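Local coordinates for protein homoserine kinase (Listeria monocytogenes, PDB 3HUL) that probably catalyses the ATP-dependent phosphorylation of L-homoserine to O-phospho-L-homoserine, the fourth step of threonine biosynthesis from aspartate, at residues K113-A118 against G143-V148. Numbering follows the deposited sequence.
Sequences KVRIAA and GEDFYV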
ATOM      1  N   LYS A 113      15.977   8.045 -18.517  1.00 30.39           N
ATOM      2  CA  LYS A 113      15.118   7.908 -19.687  1.00 29.49           C
ATOM      3  C   LYS A 113      13.812   8.686 -19.546  1.00 28.28           C
ATOM      4  O   LYS A 113      13.336   9.274 -20.526  1.00 27.16           O
ATOM      5  CB  LYS A 113      14.811   6.448 -19.969  1.00 28.72           C
ATOM      6  CG  LYS A 113      16.002   5.625 -20.430  1.00 32.37           C
ATOM      7  CD  LYS A 113      15.599   4.148 -20.582  1.00 32.71           C
ATOM      8  CE  LYS A 113      16.837   3.255 -20.628  1.00 35.54           C
ATOM      9  NZ  LYS A 113      16.446   1.821 -20.769  1.00 37.19           N
ATOM     10  N   VAL A 114      13.232   8.651 -18.338  1.00 27.81           N
ATOM     11  CA  VAL A 114      12.004   9.384 -18.049  1.00 27.60           C
ATOM     12  C   VAL A 114      12.340  10.851 -18.100  1.00 27.83           C
ATOM     13  O   VAL A 114      11.646  11.613 -18.789  1.00 27.04           O
ATOM     14  CB  VAL A 114      11.332   9.021 -16.664  1.00 27.40           C
ATOM     15  CG1 VAL A 114      10.200   9.989 -16.344  1.00 25.71           C
ATOM     16  CG2 VAL A 114      10.797   7.592 -16.671  1.00 27.60           C
ATOM     17  N   ARG A 115      13.399  11.250 -17.380  1.00 28.40           N
ATOM     18  CA  ARG A 115      13.776  12.662 -17.377  1.00 28.96           C
ATOM     19  C   ARG A 115      13.899  13.180 -18.799  1.00 28.63           C
ATOM     20  O   ARG A 115      13.412  14.276 -19.108  1.00 28.93           O
ATOM     21  CB  ARG A 115      15.079  12.957 -16.608  1.00 29.61           C
ATOM     22  CG  ARG A 115      15.426  14.463 -16.713  1.00 31.90           C
ATOM     23  CD  ARG A 115      16.901  14.843 -16.602  1.00 37.60           C
ATOM     24  NE  ARG A 115      17.864  14.088 -17.415  1.00 39.44           N
ATOM     25  CZ  ARG A 115      18.332  14.452 -18.614  1.00 40.21           C
ATOM     26  NH1 ARG A 115      17.902  15.548 -19.235  1.00 40.65           N
ATOM     27  NH2 ARG A 115      19.241  13.697 -19.206  1.00 41.13           N
ATOM     28  N   ILE A 116      14.527  12.378 -19.661  1.00 28.02           N
ATOM     29  CA  ILE A 116      14.863  12.802 -21.024  1.00 27.86           C
ATOM     30  C   ILE A 116      13.617  12.885 -21.886  1.00 27.58           C
ATOM     31  O   ILE A 116      13.429  13.844 -22.642  1.00 27.28           O
ATOM     32  CB  ILE A 116      15.901  11.848 -21.683  1.00 27.63           C
ATOM     33  CG1 ILE A 116      17.287  12.022 -21.025  1.00 28.84           C
ATOM     34  CG2 ILE A 116      15.948  12.041 -23.205  1.00 26.29           C
ATOM     35  CD1 ILE A 116      18.268  10.882 -21.297  1.00 28.67           C
ATOM     36  N   ALA A 117      12.759  11.879 -21.759  1.00 27.37           N
ATOM     37  CA  ALA A 117      11.515  11.849 -22.528  1.00 27.74           C
ATOM     38  C   ALA A 117      10.565  12.977 -22.124  1.00 27.54           C
ATOM     39  O   ALA A 117       9.866  13.544 -22.974  1.00 27.80           O
ATOM     40  CB  ALA A 117      10.827  10.473 -22.407  1.00 27.14           C
ATOM     41  N   ALA A 118      10.557  13.306 -20.839  1.00 27.82           N
ATOM     42  CA  ALA A 118       9.654  14.342 -20.316  1.00 29.36           C
ATOM     43  C   ALA A 118      10.104  15.742 -20.770  1.00 29.65           C
ATOM     44  O   ALA A 118       9.281  16.579 -21.150  1.00 29.45           O
ATOM     45  CB  ALA A 118       9.573  14.261 -18.773  1.00 29.48           C
ATOM     46  N   GLY A 143      13.388  22.040 -14.027  1.00 47.23           N
ATOM     47  CA  GLY A 143      14.457  21.236 -13.490  1.00 46.39           C
ATOM     48  C   GLY A 143      14.047  19.781 -13.672  1.00 45.98           C
ATOM     49  O   GLY A 143      14.174  19.196 -14.768  1.00 46.03           O
ATOM     50  N   GLU A 144      13.497  19.215 -12.604  1.00 44.79           N
ATOM     51  CA  GLU A 144      13.552  17.773 -12.413  1.00 43.54           C
ATOM     52  C   GLU A 144      12.210  17.085 -12.558  1.00 41.95           C
ATOM     53  O   GLU A 144      11.187  17.732 -12.781  1.00 42.39           O
ATOM     54  CB  GLU A 144      14.085  17.474 -11.021  1.00 43.80           C
ATOM     55  CG  GLU A 144      15.184  18.364 -10.555  1.00 45.38           C
ATOM     56  CD  GLU A 144      14.894  18.889  -9.185  1.00 48.60           C
ATOM     57  OE1 GLU A 144      15.409  18.296  -8.200  1.00 49.04           O
ATOM     58  OE2 GLU A 144      14.118  19.877  -9.102  1.00 48.77           O
ATOM     59  N   ASP A 145      12.238  15.763 -12.409  1.00 39.58           N
ATOM     60  CA  ASP A 145      11.030  14.952 -12.410  1.00 37.37           C
ATOM     61  C   ASP A 145      10.961  14.123 -11.145  1.00 35.32           C
ATOM     62  O   ASP A 145      11.972  13.582 -10.678  1.00 34.55           O
ATOM     63  CB  ASP A 145      10.996  14.038 -13.618  1.00 38.08           C
ATOM     64  CG  ASP A 145      11.135  14.797 -14.910  1.00 39.91           C
ATOM     65  OD1 ASP A 145      10.151  15.426 -15.343  1.00 41.13           O
ATOM     66  OD2 ASP A 145      12.240  14.771 -15.481  1.00 42.23           O
ATOM     67  N   PHE A 146       9.759  14.072 -10.580  1.00 32.67           N
ATOM     68  CA  PHE A 146       9.466  13.215  -9.450  1.00 30.34           C
ATOM     69  C   PHE A 146       8.288  12.368  -9.860  1.00 29.37           C
ATOM     70  O   PHE A 146       7.372  12.844 -10.539  1.00 28.74           O
ATOM     71  CB  PHE A 146       9.160  14.055  -8.217  1.00 30.15           C
ATOM     72  CG  PHE A 146      10.277  14.966  -7.838  1.00 30.24           C
ATOM     73  CD1 PHE A 146      11.316  14.511  -7.045  1.00 30.84           C
ATOM     74  CD2 PHE A 146      10.315  16.274  -8.317  1.00 31.74           C
ATOM     75  CE1 PHE A 146      12.375  15.377  -6.699  1.00 32.63           C
ATOM     76  CE2 PHE A 146      11.362  17.129  -7.992  1.00 31.32           C
ATOM     77  CZ  PHE A 146      12.397  16.676  -7.186  1.00 29.12           C
ATOM     78  N   TYR A 147       8.328  11.103  -9.482  1.00 27.85           N
ATOM     79  CA  TYR A 147       7.290  10.182  -9.894  1.00 27.77           C
ATOM     80  C   TYR A 147       7.201   9.020  -8.913  1.00 25.96           C
ATOM     81  O   TYR A 147       8.180   8.685  -8.242  1.00 25.52           O
ATOM     82  CB  TYR A 147       7.502   9.712 -11.357  1.00 27.74           C
ATOM     83  CG  TYR A 147       8.777   8.956 -11.617  1.00 30.21           C
ATOM     84  CD1 TYR A 147       8.921   7.642 -11.175  1.00 35.03           C
ATOM     85  CD2 TYR A 147       9.853   9.548 -12.314  1.00 34.11           C
ATOM     86  CE1 TYR A 147      10.101   6.909 -11.401  1.00 36.97           C
ATOM     87  CE2 TYR A 147      11.052   8.826 -12.549  1.00 33.86           C
ATOM     88  CZ  TYR A 147      11.152   7.500 -12.090  1.00 38.24           C
ATOM     89  OH  TYR A 147      12.286   6.732 -12.285  1.00 41.28           O
ATOM     90  N   VAL A 148       6.001   8.467  -8.788  1.00 24.03           N
ATOM     91  CA  VAL A 148       5.790   7.250  -8.027  1.00 23.05           C
ATOM     92  C   VAL A 148       5.015   6.316  -8.927  1.00 22.75           C
ATOM     93  O   VAL A 148       4.008   6.726  -9.520  1.00 21.93           O
ATOM     94  CB  VAL A 148       4.976   7.495  -6.715  1.00 23.06           C
ATOM     95  CG1 VAL A 148       4.871   6.204  -5.916  1.00 20.70           C
ATOM     96  CG2 VAL A 148       5.628   8.566  -5.843  1.00 21.08           C
TER
HETATM   97  O   HOH W   1      12.264  16.119 -17.615  1.00 35.52           O
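Asp145 and Tyr147, on strand 144-150 at the margin of the mixed sheet of this GHMP kinase, reach across to Val114, Arg115 and Ala118 on helix 110-121, a small helix-on-sheet contact with a water-bridged polar half and an apolar half. The short segments pass at 119°, their axes 8.6 Å apart at closest approach. Alternation along the strand sorts the residues: Asp145 and Tyr147 face the helix, whereas Phe146 packs on Met209 of the second subunit.

The carboxylate of Asp145 lies against one turn of the helix. OD2 sits 3.2 Å from CA of Arg115 and also touches its CG, while OD1 rests 3.7 Å from CB of Ala118, so each oxygen takes one neighbour, arginine root or methyl. No direct hydrogen bond joins the segments. Instead a water donates to Arg115 O at 2.6 Å and to Asp145 OD2 at 2.5 Å, tying the strand's acid to a helix carbonyl. Arg115 makes no ion pair here: its chain runs off and, turning about CG-CD (chi3 48°), puts NE 6.0 Å from Asp145 OD2, and NH1 forms a salt bridge with Glu119.

One residue earlier on the helix and two later on the strand, Val114 meets the tyrosine ring obliquely: with chi1 at 171°, CG1 lies opposite the backbone N, 4.1 Å from Tyr147 CE2, and CG2 is 4.3 Å from that same carbon. Ala128 and Val131 of helix 127-132 also pack on Val114, and Leu132 on Tyr147, extending this apolar patch.

Two acceptors cannot bond each other directly, so a water giving a proton to each is the natural link; the guanidinium could add only modest long-range attraction, and across these two segments one water and van der Waals contact, not a salt bridge, make the join.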